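Putative NAD(P)H nitroreductase MhqN (Bacillus subtilis, PDB 3BEM) probably acts as an FMN-dependent NAD(P)H nitroreductase, working as a homodimer, and may contribute to the breakdown of aromatic compounds. Local coordinates at residues R140-A151 against F186-I194; S52-K60 against D95-Y106. The protein carries 3 engineered substitutions. One frame throughout, in Å; residues are numbered along the deposited sequence.

Interaction 1. Residues R140-A151 against F186-I194; sequences RDEAIRNASLSA and FEVVMMITI. With FMN (flavin mononucleotide), chain E.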
loop_
_atom_site.group_PDB
_atom_site.type_symbol
_atom_site.label_atom_id
_atom_site.label_comp_id
_atom_site.label_asym_id
_atom_site.label_seq_id
_atom_site.Cartn_x
_atom_site.Cartn_y
_atom_site.Cartn_z
ATOM N N ARG B 140 -7.562 13.287 3.881
ATOM C CA ARG B 140 -7.546 12.707 2.546
ATOM C C ARG B 140 -6.266 11.904 2.299
ATOM O O ARG B 140 -6.326 10.835 1.668
ATOM C CB ARG B 140 -7.720 13.829 1.506
ATOM C CG ARG B 140 -7.779 13.341 0.094
ATOM C CD ARG B 140 -8.258 14.435 -0.855
ATOM N NE ARG B 140 -8.232 13.862 -2.176
ATOM C CZ ARG B 140 -7.177 13.865 -2.963
ATOM N NH1 ARG B 140 -6.078 14.506 -2.615
ATOM N NH2 ARG B 140 -7.239 13.216 -4.122
ATOM N N ASP B 141 -5.129 12.436 2.735
ATOM C CA ASP B 141 -3.861 11.701 2.657
ATOM C C ASP B 141 -4.016 10.318 3.318
ATOM O O ASP B 141 -3.517 9.315 2.784
ATOM C CB ASP B 141 -2.737 12.405 3.401
ATOM C CG ASP B 141 -2.279 13.690 2.776
ATOM O OD1 ASP B 141 -2.705 13.993 1.635
ATOM O OD2 ASP B 141 -1.474 14.382 3.468
ATOM N N GLU B 142 -4.680 10.310 4.472
ATOM C CA GLU B 142 -4.877 9.096 5.265
ATOM C C GLU B 142 -5.771 8.112 4.551
ATOM O O GLU B 142 -5.511 6.894 4.561
ATOM C CB GLU B 142 -5.443 9.459 6.653
ATOM C CG GLU B 142 -4.338 9.867 7.597
ATOM C CD GLU B 142 -3.447 8.685 7.994
ATOM O OE1 GLU B 142 -3.855 7.856 8.831
ATOM O OE2 GLU B 142 -2.339 8.575 7.450
ATOM N N ALA B 143 -6.779 8.627 3.869
ATOM C CA ALA B 143 -7.666 7.809 3.025
ATOM C C ALA B 143 -6.840 7.090 1.954
ATOM O O ALA B 143 -6.999 5.886 1.752
ATOM C CB ALA B 143 -8.713 8.672 2.380
ATOM N N ILE B 144 -5.987 7.836 1.256
ATOM C CA ILE B 144 -5.157 7.288 0.184
ATOM C C ILE B 144 -4.137 6.307 0.729
ATOM O O ILE B 144 -3.995 5.190 0.226
ATOM C CB ILE B 144 -4.494 8.420 -0.606
ATOM C CG1 ILE B 144 -5.551 9.265 -1.319
ATOM C CG2 ILE B 144 -3.470 7.855 -1.605
ATOM C CD1 ILE B 144 -4.966 10.558 -1.955
ATOM N N ARG B 145 -3.465 6.685 1.817
ATOM C CA ARG B 145 -2.375 5.873 2.380
ATOM C C ARG B 145 -2.888 4.532 2.889
ATOM O O ARG B 145 -2.367 3.479 2.552
ATOM C CB ARG B 145 -1.651 6.659 3.442
ATOM C CG ARG B 145 -0.651 5.870 4.254
ATOM C CD ARG B 145 0.411 6.829 4.944
ATOM N NE ARG B 145 -0.263 7.980 5.523
ATOM C CZ ARG B 145 -0.007 9.244 5.228
ATOM N NH1 ARG B 145 1.027 9.587 4.464
ATOM N NH2 ARG B 145 -0.764 10.177 5.749
ATOM N N ASN B 146 -3.899 4.569 3.719
ATOM C CA ASN B 146 -4.383 3.355 4.339
ATOM C C ASN B 146 -5.061 2.440 3.298
ATOM O O ASN B 146 -4.886 1.198 3.323
ATOM C CB ASN B 146 -5.265 3.656 5.510
ATOM C CG ASN B 146 -4.488 4.180 6.683
ATOM O OD1 ASN B 146 -3.817 3.417 7.374
ATOM N ND2 ASN B 146 -4.503 5.520 6.860
ATOM N N ALA B 147 -5.838 3.017 2.350
ATOM C CA ALA B 147 -6.481 2.206 1.314
ATOM C C ALA B 147 -5.420 1.557 0.409
ATOM O O ALA B 147 -5.600 0.469 -0.117
ATOM C CB ALA B 147 -7.486 2.987 0.452
ATOM N N SER B 148 -4.289 2.222 0.203
ATOM C CA SER B 148 -3.254 1.676 -0.678
ATOM C C SER B 148 -2.489 0.519 -0.030
ATOM O O SER B 148 -2.155 -0.451 -0.695
ATOM C CB SER B 148 -2.309 2.822 -1.166
ATOM O OG SER B 148 -2.996 3.774 -1.974
ATOM N N LEU B 149 -2.199 0.625 1.269
ATOM C CA LEU B 149 -1.686 -0.511 2.040
ATOM C C LEU B 149 -2.651 -1.714 1.853
ATOM O O LEU B 149 -2.217 -2.837 1.630
ATOM C CB LEU B 149 -1.607 -0.164 3.504
ATOM C CG LEU B 149 -0.511 0.831 3.926
ATOM C CD1 LEU B 149 -0.799 1.239 5.380
ATOM C CD2 LEU B 149 0.918 0.268 3.824
ATOM N N SER B 150 -3.946 -1.462 2.031
ATOM C CA SER B 150 -4.971 -2.496 1.935
ATOM C C SER B 150 -4.959 -3.106 0.532
ATOM O O SER B 150 -5.009 -4.331 0.368
ATOM C CB SER B 150 -6.342 -1.862 2.237
ATOM O OG SER B 150 -7.338 -2.847 2.276
ATOM N N ALA B 151 -4.865 -2.246 -0.481
ATOM C CA ALA B 151 -4.899 -2.701 -1.870
ATOM C C ALA B 151 -3.739 -3.636 -2.176
ATOM O O ALA B 151 -3.878 -4.591 -2.933
ATOM C CB ALA B 151 -4.894 -1.489 -2.788
ATOM N N PHE B 186 -15.940 9.309 0.736
ATOM C CA PHE B 186 -15.001 8.313 0.250
ATOM C C PHE B 186 -14.194 8.837 -0.899
ATOM O O PHE B 186 -14.760 9.352 -1.858
ATOM C CB PHE B 186 -15.738 7.054 -0.170
ATOM C CG PHE B 186 -16.435 6.385 0.961
ATOM C CD1 PHE B 186 -15.737 5.626 1.869
ATOM C CD2 PHE B 186 -17.791 6.541 1.116
ATOM C CE1 PHE B 186 -16.395 5.039 2.961
ATOM C CE2 PHE B 186 -18.463 5.960 2.174
ATOM C CZ PHE B 186 -17.774 5.210 3.095
ATOM N N GLU B 187 -12.879 8.731 -0.775
ATOM C CA GLU B 187 -11.983 8.889 -1.886
ATOM C C GLU B 187 -11.915 7.607 -2.705
ATOM O O GLU B 187 -11.790 6.535 -2.115
ATOM C CB GLU B 187 -10.623 9.275 -1.331
ATOM C CG GLU B 187 -9.551 9.513 -2.331
ATOM C CD GLU B 187 -9.616 10.853 -3.001
ATOM O OE1 GLU B 187 -10.291 11.789 -2.475
ATOM O OE2 GLU B 187 -9.008 10.929 -4.113
ATOM N N VAL B 188 -12.017 7.698 -4.040
ATOM C CA VAL B 188 -11.801 6.550 -4.896
ATOM C C VAL B 188 -10.278 6.432 -5.130
ATOM O O VAL B 188 -9.690 7.145 -5.950
ATOM C CB VAL B 188 -12.564 6.593 -6.224
ATOM C CG1 VAL B 188 -12.398 5.263 -6.961
ATOM C CG2 VAL B 188 -14.046 6.870 -6.024
ATOM N N VAL B 189 -9.636 5.605 -4.322
ATOM C CA VAL B 189 -8.176 5.558 -4.239
ATOM C C VAL B 189 -7.548 4.790 -5.415
ATOM O O VAL B 189 -6.543 5.203 -5.942
ATOM C CB VAL B 189 -7.736 5.004 -2.894
ATOM C CG1 VAL B 189 -6.169 4.753 -2.824
ATOM C CG2 VAL B 189 -8.314 5.902 -1.714
HETATM N N MSE B 190 -8.182 3.711 -5.827
HETATM C CA MSE B 190 -7.750 2.952 -6.990
HETATM C C MSE B 190 -8.828 2.020 -7.440
HETATM O O MSE B 190 -9.804 1.813 -6.742
HETATM C CB MSE B 190 -6.420 2.195 -6.754
HETATM C CG MSE B 190 -6.320 1.035 -5.971
HETATM SE SE MSE B 190 -4.349 0.454 -6.097
HETATM C CE MSE B 190 -3.934 1.644 -4.669
HETATM N N MSE B 191 -8.628 1.527 -8.644
HETATM C CA MSE B 191 -9.442 0.481 -9.222
HETATM C C MSE B 191 -8.537 -0.758 -9.349
HETATM O O MSE B 191 -7.355 -0.644 -9.628
HETATM C CB MSE B 191 -9.968 0.970 -10.567
HETATM C CG MSE B 191 -10.789 0.005 -11.324
HETATM SE SE MSE B 191 -11.313 0.878 -13.052
HETATM C CE MSE B 191 -12.333 2.264 -12.220
ATOM N N ILE B 192 -9.081 -1.943 -9.117
ATOM C CA ILE B 192 -8.346 -3.179 -9.338
ATOM C C ILE B 192 -9.217 -4.107 -10.124
ATOM O O ILE B 192 -10.311 -4.456 -9.654
ATOM C CB ILE B 192 -7.946 -3.875 -8.023
ATOM C CG1 ILE B 192 -7.116 -2.902 -7.136
ATOM C CG2 ILE B 192 -7.150 -5.156 -8.313
ATOM C CD1 ILE B 192 -6.857 -3.430 -5.707
ATOM N N THR B 193 -8.725 -4.534 -11.275
ATOM C CA THR B 193 -9.374 -5.626 -11.997
ATOM C C THR B 193 -8.788 -6.933 -11.540
ATOM O O THR B 193 -7.594 -7.026 -11.230
ATOM C CB THR B 193 -9.277 -5.490 -13.519
ATOM O OG1 THR B 193 -7.971 -5.091 -13.912
ATOM C CG2 THR B 193 -10.281 -4.505 -14.027
ATOM N N ILE B 194 -9.620 -7.983 -11.542
ATOM C CA ILE B 194 -9.189 -9.321 -11.176
ATOM C C ILE B 194 -9.731 -10.307 -12.210
ATOM O O ILE B 194 -10.827 -10.133 -12.743
ATOM C CB ILE B 194 -9.634 -9.678 -9.724
ATOM C CG1 ILE B 194 -9.054 -11.027 -9.322
ATOM C CG2 ILE B 194 -11.200 -9.659 -9.596
ATOM C CD1 ILE B 194 -9.205 -11.319 -7.851
HETATM N N1 FMN E . 1.721 2.531 15.433
HETATM C C2 FMN E . 2.400 3.288 16.367
HETATM O O2 FMN E . 2.742 2.764 17.436
HETATM N N3 FMN E . 2.685 4.623 16.121
HETATM C C4 FMN E . 2.292 5.244 14.942
HETATM O O4 FMN E . 2.750 6.384 14.714
HETATM C C4A FMN E . 1.582 4.459 13.990
HETATM N N5 FMN E . 1.146 5.015 12.789
HETATM C C5A FMN E . 0.540 4.201 11.835
HETATM C C6 FMN E . 0.175 4.730 10.586
HETATM C C7 FMN E . -0.484 3.960 9.596
HETATM C C7M FMN E . -0.297 4.341 8.140
HETATM C C8 FMN E . -0.738 2.622 9.877
HETATM C C8M FMN E . -0.809 1.658 8.736
HETATM C C9 FMN E . -0.374 2.081 11.121
HETATM C C9A FMN E . 0.263 2.838 12.121
HETATM N N10 FMN E . 0.638 2.291 13.343
HETATM C C10 FMN E . 1.322 3.093 14.248
HETATM C "C1'" FMN E . 0.189 0.888 13.738
HETATM C "C2'" FMN E . -1.353 0.727 13.863
HETATM O "O2'" FMN E . -1.828 1.219 15.113
HETATM C "C3'" FMN E . -1.705 -0.769 13.707
HETATM O "O3'" FMN E . -1.403 -1.134 12.345
HETATM C "C4'" FMN E . -3.139 -1.152 14.139
HETATM O "O4'" FMN E . -3.401 -0.841 15.501
HETATM C "C5'" FMN E . -3.446 -2.663 14.044
HETATM O "O5'" FMN E . -2.460 -3.523 14.636
HETATM P P FMN E . -1.998 -4.792 13.761
HETATM O O1P FMN E . -0.975 -5.554 14.453
HETATM O O2P FMN E . -3.111 -5.704 13.633
HETATM O O3P FMN E . -1.480 -4.167 12.537
#

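Interaction 2. Residues S52-K60 against D95-Y106; sequences SAFNLQHTK and DKQAYQQAADIY. With FMN (flavin mononucleotide), chain E.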
loop_
_atom_site.group_PDB
_atom_site.type_symbol
_atom_site.label_atom_id
_atom_site.label_comp_id
_atom_site.label_asym_id
_atom_site.label_seq_id
_atom_site.Cartn_x
_atom_site.Cartn_y
_atom_site.Cartn_z
ATOM N N SER B 52 -3.647 -0.550 9.726
ATOM C CA SER B 52 -4.227 0.754 9.381
ATOM C C SER B 52 -3.974 1.693 10.562
ATOM O O SER B 52 -3.899 1.266 11.697
ATOM C CB SER B 52 -5.734 0.674 9.086
ATOM O OG SER B 52 -6.538 0.392 10.231
ATOM N N ALA B 53 -3.808 2.980 10.246
ATOM C CA ALA B 53 -3.475 3.995 11.253
ATOM C C ALA B 53 -4.555 3.979 12.327
ATOM O O ALA B 53 -5.718 4.041 12.012
ATOM C CB ALA B 53 -3.425 5.354 10.614
ATOM N N PHE B 54 -4.134 3.843 13.591
ATOM C CA PHE B 54 -5.037 3.847 14.745
ATOM C C PHE B 54 -6.088 2.748 14.697
ATOM O O PHE B 54 -7.119 2.834 15.377
ATOM C CB PHE B 54 -5.733 5.234 14.887
ATOM C CG PHE B 54 -4.773 6.403 14.985
ATOM C CD1 PHE B 54 -4.259 6.788 16.203
ATOM C CD2 PHE B 54 -4.393 7.096 13.849
ATOM C CE1 PHE B 54 -3.384 7.849 16.270
ATOM C CE2 PHE B 54 -3.504 8.152 13.909
ATOM C CZ PHE B 54 -3.003 8.523 15.123
ATOM N N ASN B 55 -5.855 1.712 13.874
ATOM C CA ASN B 55 -6.825 0.644 13.634
ATOM C C ASN B 55 -8.176 1.169 13.164
ATOM O O ASN B 55 -9.197 0.594 13.478
ATOM C CB ASN B 55 -6.979 -0.193 14.874
ATOM C CG ASN B 55 -7.720 -1.484 14.639
ATOM O OD1 ASN B 55 -7.582 -2.112 13.586
ATOM N ND2 ASN B 55 -8.547 -1.898 15.649
ATOM N N LEU B 56 -8.172 2.317 12.472
ATOM C CA LEU B 56 -9.412 2.914 11.989
ATOM C C LEU B 56 -10.015 2.198 10.776
ATOM O O LEU B 56 -11.186 2.416 10.464
ATOM C CB LEU B 56 -9.221 4.396 11.697
ATOM C CG LEU B 56 -9.036 5.271 12.932
ATOM C CD1 LEU B 56 -8.654 6.619 12.447
ATOM C CD2 LEU B 56 -10.338 5.323 13.754
ATOM N N GLN B 57 -9.223 1.334 10.097
ATOM C CA GLN B 57 -9.792 0.483 9.042
ATOM C C GLN B 57 -10.563 1.363 7.988
ATOM O O GLN B 57 -11.763 1.193 7.712
ATOM C CB GLN B 57 -10.630 -0.588 9.683
ATOM C CG GLN B 57 -9.828 -1.495 10.574
ATOM C CD GLN B 57 -10.707 -2.312 11.511
ATOM O OE1 GLN B 57 -11.361 -3.225 11.055
ATOM N NE2 GLN B 57 -10.756 -1.943 12.819
ATOM N N HIS B 58 -9.797 2.269 7.392
ATOM C CA HIS B 58 -10.241 3.309 6.482
ATOM C C HIS B 58 -10.868 2.794 5.187
ATOM O O HIS B 58 -11.612 3.523 4.540
ATOM C CB HIS B 58 -9.081 4.227 6.084
ATOM C CG HIS B 58 -8.297 4.763 7.234
ATOM N ND1 HIS B 58 -7.540 3.948 8.055
ATOM C CD2 HIS B 58 -8.108 6.026 7.678
ATOM C CE1 HIS B 58 -6.921 4.692 8.954
ATOM N NE2 HIS B 58 -7.259 5.963 8.760
ATOM N N THR B 59 -10.519 1.579 4.800
ATOM C CA THR B 59 -10.733 1.062 3.457
ATOM C C THR B 59 -12.075 0.385 3.316
ATOM O O THR B 59 -12.501 -0.418 4.185
ATOM C CB THR B 59 -9.590 0.087 3.022
ATOM O OG1 THR B 59 -8.321 0.615 3.366
ATOM C CG2 THR B 59 -9.589 -0.189 1.491
ATOM N N LYS B 60 -12.747 0.709 2.220
ATOM C CA LYS B 60 -13.913 -0.016 1.758
ATOM C C LYS B 60 -13.682 -0.485 0.333
ATOM O O LYS B 60 -12.912 0.142 -0.429
ATOM C CB LYS B 60 -15.197 0.806 1.901
ATOM C CG LYS B 60 -15.620 1.031 3.362
ATOM C CD LYS B 60 -17.147 1.314 3.540
ATOM C CE LYS B 60 -17.638 0.895 4.948
ATOM N NZ LYS B 60 -19.096 0.602 4.996
ATOM N N ASP B 95 -12.105 6.082 3.420
ATOM C CA ASP B 95 -12.966 7.017 4.160
ATOM C C ASP B 95 -12.182 8.210 4.700
ATOM O O ASP B 95 -11.376 8.075 5.610
ATOM C CB ASP B 95 -13.598 6.260 5.291
ATOM C CG ASP B 95 -14.687 6.999 5.987
ATOM O OD1 ASP B 95 -14.996 8.148 5.644
ATOM O OD2 ASP B 95 -15.288 6.362 6.899
ATOM N N LYS B 96 -12.478 9.400 4.157
ATOM C CA LYS B 96 -11.892 10.647 4.623
ATOM C C LYS B 96 -12.373 11.043 6.023
ATOM O O LYS B 96 -11.745 11.869 6.689
ATOM C CB LYS B 96 -12.189 11.760 3.618
ATOM C CG LYS B 96 -11.473 11.588 2.292
ATOM C CD LYS B 96 -11.823 12.667 1.266
ATOM C CE LYS B 96 -13.217 12.584 0.762
ATOM N NZ LYS B 96 -13.468 13.568 -0.358
ATOM N N GLN B 97 -13.445 10.436 6.488
ATOM C CA GLN B 97 -13.967 10.655 7.867
ATOM C C GLN B 97 -13.804 9.412 8.755
ATOM O O GLN B 97 -14.561 9.210 9.711
ATOM C CB GLN B 97 -15.454 11.074 7.799
ATOM C CG GLN B 97 -15.683 12.315 6.979
ATOM C CD GLN B 97 -14.862 13.508 7.477
ATOM O OE1 GLN B 97 -14.213 14.196 6.698
ATOM N NE2 GLN B 97 -14.875 13.734 8.781
ATOM N N ALA B 98 -12.802 8.567 8.424
ATOM C CA ALA B 98 -12.572 7.296 9.170
ATOM C C ALA B 98 -12.469 7.523 10.674
ATOM O O ALA B 98 -12.925 6.718 11.467
ATOM C CB ALA B 98 -11.289 6.588 8.672
ATOM N N TYR B 99 -11.883 8.642 11.069
ATOM C CA TYR B 99 -11.614 8.869 12.459
ATOM C C TYR B 99 -12.876 8.966 13.302
ATOM O O TYR B 99 -12.837 8.735 14.504
ATOM C CB TYR B 99 -10.793 10.135 12.612
ATOM C CG TYR B 99 -11.537 11.393 12.248
ATOM C CD1 TYR B 99 -11.597 11.831 10.925
ATOM C CD2 TYR B 99 -12.207 12.136 13.210
ATOM C CE1 TYR B 99 -12.279 12.974 10.588
ATOM C CE2 TYR B 99 -12.906 13.279 12.865
ATOM C CZ TYR B 99 -12.915 13.689 11.548
ATOM O OH TYR B 99 -13.615 14.814 11.213
ATOM N N GLN B 100 -13.992 9.325 12.665
ATOM C CA GLN B 100 -15.301 9.369 13.362
ATOM C C GLN B 100 -15.756 8.043 13.908
ATOM O O GLN B 100 -16.651 8.004 14.752
ATOM C CB GLN B 100 -16.404 9.938 12.458
ATOM C CG GLN B 100 -16.203 11.416 12.197
ATOM C CD GLN B 100 -17.069 12.004 11.068
ATOM O OE1 GLN B 100 -16.991 13.199 10.800
ATOM N NE2 GLN B 100 -17.877 11.177 10.410
ATOM N N GLN B 101 -15.184 6.934 13.447
ATOM C CA GLN B 101 -15.564 5.632 14.001
ATOM C C GLN B 101 -14.641 5.168 15.121
ATOM O O GLN B 101 -14.719 4.036 15.542
ATOM C CB GLN B 101 -15.595 4.564 12.934
ATOM C CG GLN B 101 -16.445 4.867 11.722
ATOM C CD GLN B 101 -16.473 3.701 10.747
ATOM O OE1 GLN B 101 -16.335 2.535 11.143
ATOM N NE2 GLN B 101 -16.659 4.006 9.465
ATOM N N ALA B 102 -13.733 6.017 15.579
ATOM C CA ALA B 102 -12.866 5.639 16.708
ATOM C C ALA B 102 -13.689 5.168 17.931
ATOM O O ALA B 102 -13.420 4.124 18.500
ATOM C CB ALA B 102 -11.933 6.803 17.102
ATOM N N ALA B 103 -14.698 5.930 18.308
ATOM C CA ALA B 103 -15.511 5.587 19.489
ATOM C C ALA B 103 -16.100 4.188 19.346
ATOM O O ALA B 103 -16.079 3.422 20.298
ATOM C CB ALA B 103 -16.591 6.601 19.694
ATOM N N ASP B 104 -16.642 3.847 18.175
ATOM C CA ASP B 104 -17.176 2.508 17.964
ATOM C C ASP B 104 -16.114 1.440 17.894
ATOM O O ASP B 104 -16.273 0.368 18.473
ATOM C CB ASP B 104 -18.009 2.452 16.678
ATOM C CG ASP B 104 -19.308 3.260 16.776
ATOM O OD1 ASP B 104 -20.009 3.204 17.826
ATOM O OD2 ASP B 104 -19.622 3.965 15.783
ATOM N N ILE B 105 -15.023 1.707 17.171
ATOM C CA ILE B 105 -13.968 0.703 17.025
ATOM C C ILE B 105 -13.321 0.318 18.363
ATOM O O ILE B 105 -13.061 -0.876 18.602
ATOM C CB ILE B 105 -12.929 1.162 15.994
ATOM C CG1 ILE B 105 -13.604 1.223 14.618
ATOM C CG2 ILE B 105 -11.669 0.221 16.035
ATOM C CD1 ILE B 105 -12.715 1.748 13.482
ATOM N N TYR B 106 -13.140 1.289 19.252
ATOM C CA TYR B 106 -12.408 1.098 20.495
ATOM C C TYR B 106 -13.323 0.627 21.649
ATOM O O TYR B 106 -12.852 0.270 22.705
ATOM C CB TYR B 106 -11.683 2.360 20.944
ATOM C CG TYR B 106 -10.705 2.933 19.949
ATOM C CD1 TYR B 106 -10.171 2.138 18.923
ATOM C CD2 TYR B 106 -10.280 4.237 20.048
ATOM C CE1 TYR B 106 -9.290 2.680 17.981
ATOM C CE2 TYR B 106 -9.433 4.768 19.148
ATOM C CZ TYR B 106 -8.923 3.986 18.109
ATOM O OH TYR B 106 -8.033 4.568 17.210
HETATM N N1 FMN E . 1.721 2.531 15.433
HETATM C C2 FMN E . 2.400 3.288 16.367
HETATM O O2 FMN E . 2.742 2.764 17.436
HETATM N N3 FMN E . 2.685 4.623 16.121
HETATM C C4 FMN E . 2.292 5.244 14.942
HETATM O O4 FMN E . 2.750 6.384 14.714
HETATM C C4A FMN E . 1.582 4.459 13.990
HETATM N N5 FMN E . 1.146 5.015 12.789
HETATM C C5A FMN E . 0.540 4.201 11.835
HETATM C C6 FMN E . 0.175 4.730 10.586
HETATM C C7 FMN E . -0.484 3.960 9.596
HETATM C C7M FMN E . -0.297 4.341 8.140
HETATM C C8 FMN E . -0.738 2.622 9.877
HETATM C C8M FMN E . -0.809 1.658 8.736
HETATM C C9 FMN E . -0.374 2.081 11.121
HETATM C C9A FMN E . 0.263 2.838 12.121
HETATM N N10 FMN E . 0.638 2.291 13.343
HETATM C C10 FMN E . 1.322 3.093 14.248
HETATM C "C1'" FMN E . 0.189 0.888 13.738
HETATM C "C2'" FMN E . -1.353 0.727 13.863
HETATM O "O2'" FMN E . -1.828 1.219 15.113
HETATM C "C3'" FMN E . -1.705 -0.769 13.707
HETATM O "O3'" FMN E . -1.403 -1.134 12.345
HETATM C "C4'" FMN E . -3.139 -1.152 14.139
HETATM O "O4'" FMN E . -3.401 -0.841 15.501
HETATM C "C5'" FMN E . -3.446 -2.663 14.044
HETATM O "O5'" FMN E . -2.460 -3.523 14.636
HETATM P P FMN E . -1.998 -4.792 13.761
HETATM O O1P FMN E . -0.975 -5.554 14.453
HETATM O O2P FMN E . -3.111 -5.704 13.633
HETATM O O3P FMN E . -1.480 -4.167 12.537
HETATM O O HOH W 1 -13.270 4.072 10.411
#

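Interaction 1. Residues R140-A151 against F186-I194
With CG anti to the backbone N (chi1 -177°) and the chain stretched out as far as NE, Arg-140 reaches from the helix to Glu-187, whose own chain turns about its CB-CG bond to bring its carboxylate to the guanidinium. The guanidinium grips side-on: NE donates to Glu-187 OE1 at 2.9 Å, and NH2 to OE2. The two planes stand 76° apart, and both nitrogens come in from above the carboxylate plane. Arg-140 NH2 also forms a salt bridge with Asp-141 of the second subunit, which ties this pair to the dimer interface. Ile-144 CG1 touches Glu-187 CG. Helix 136-161 packs here on the antiparallel sheet of the nitroreductase fold: its residues 140-151 run 23° from the direction of 186-194, the axes of these short segments 8.5 Å apart at closest. A classic beta bulge at Val-189 and Met-190, opposite Val-92, turns both side chains toward the helix. Val-189 meets the helix with both methyls, CG2 against Ala-147 CB at 3.7 Å and CG1 against Ser-148 OG at 3.4 Å. That hydroxyl is already spent, donating to Ile-144 O at 2.8 Å. Selenomethionine Met-190 touches both Ser-148 OG and Ala-151 CB with its CE, the latter 3.8 Å away. Ile-192 CD1 touches the same Ala-151 CB. Elsewhere on the helix, Leu-149 CD1 comes within 3.4 Å of FMN C8M.

Interaction 2. Residues S52-K60 against D95-Y106
Tyr-106 OH donates to Phe-54 O at 2.7 Å, lying in the carbonyl plane on a lone pair, and the oxygen it meets sits at the edge of the tyrosine ring. In this nitroreductase fold the contact sets the FMN-binding loop, just ahead of strand 59-64, outermost in the sheet of this chain, against the type I turn, 3-10 segment and helix start that follow strand 88-95. Leu-56 fills the middle. Its CD1 reaches Tyr-99 CA at 3.7 Å, while CD2 lies near Ala-98 O and Ala-102 CA. Ile-105 packs by both branches: CD1 is 3.4 Å from Leu-56 O, and CG2 touches Asn-55 O and ND2. Ala-98 CB meets His-58 CD2 at 3.4 Å, and beside it Asp-95 N bonds almost straight (172°) to His-58 O, joining the end of strand 88-95 to the residue just before strand 59-64.

Around this shell, Tyr-106 OH also bonds to Thr-127, and His-58 NE2 to Tyr-131, both on helix 117-134. A phenylalanine in place of Tyr-106 would probably leave Phe-54 O without this donor and remove the hydroxyl that Thr-127 OG1 meets, making the loop less firmly held. The amides of Asn-55 and Gln-57 bond to Tyr-207 and Lys-209 of the second subunit, respectively. Gln-57 NE2 turns back to Asn-55 O as well, and Ser-52 OG accepts from Gln-57 N, bracing the loop that puts Ala-53 N 3.1 Å from FMN C8. On the other segment, Asp-95 OD1 takes the N-H of Gln-97 in an Asx turn. A water donates to both Leu-56 O, at 2.7 Å, and Ala-98 O, at 2.9 Å.

Both interactions are buried and reach the same antiparallel sheet, but interaction 1 lies near the centre of the chain, while the centre of interaction 2 is about 15 Å from that point. The first covers an inner strand with a long helix, mostly through small and aliphatic groups, with an ion pair at one end; the second joins a loop to a turn and helix start through backbone carbonyls, a tyrosine hydroxyl and a water around one leucine. They meet directly where Asn-146 OD1 probably accepts a hydrogen bond from Ala-53 N, 2.9 Å away. Both contribute to the FMN pocket, and both touch the second subunit, which supplies other FMN partners, among them Lys-82 and Arg-205.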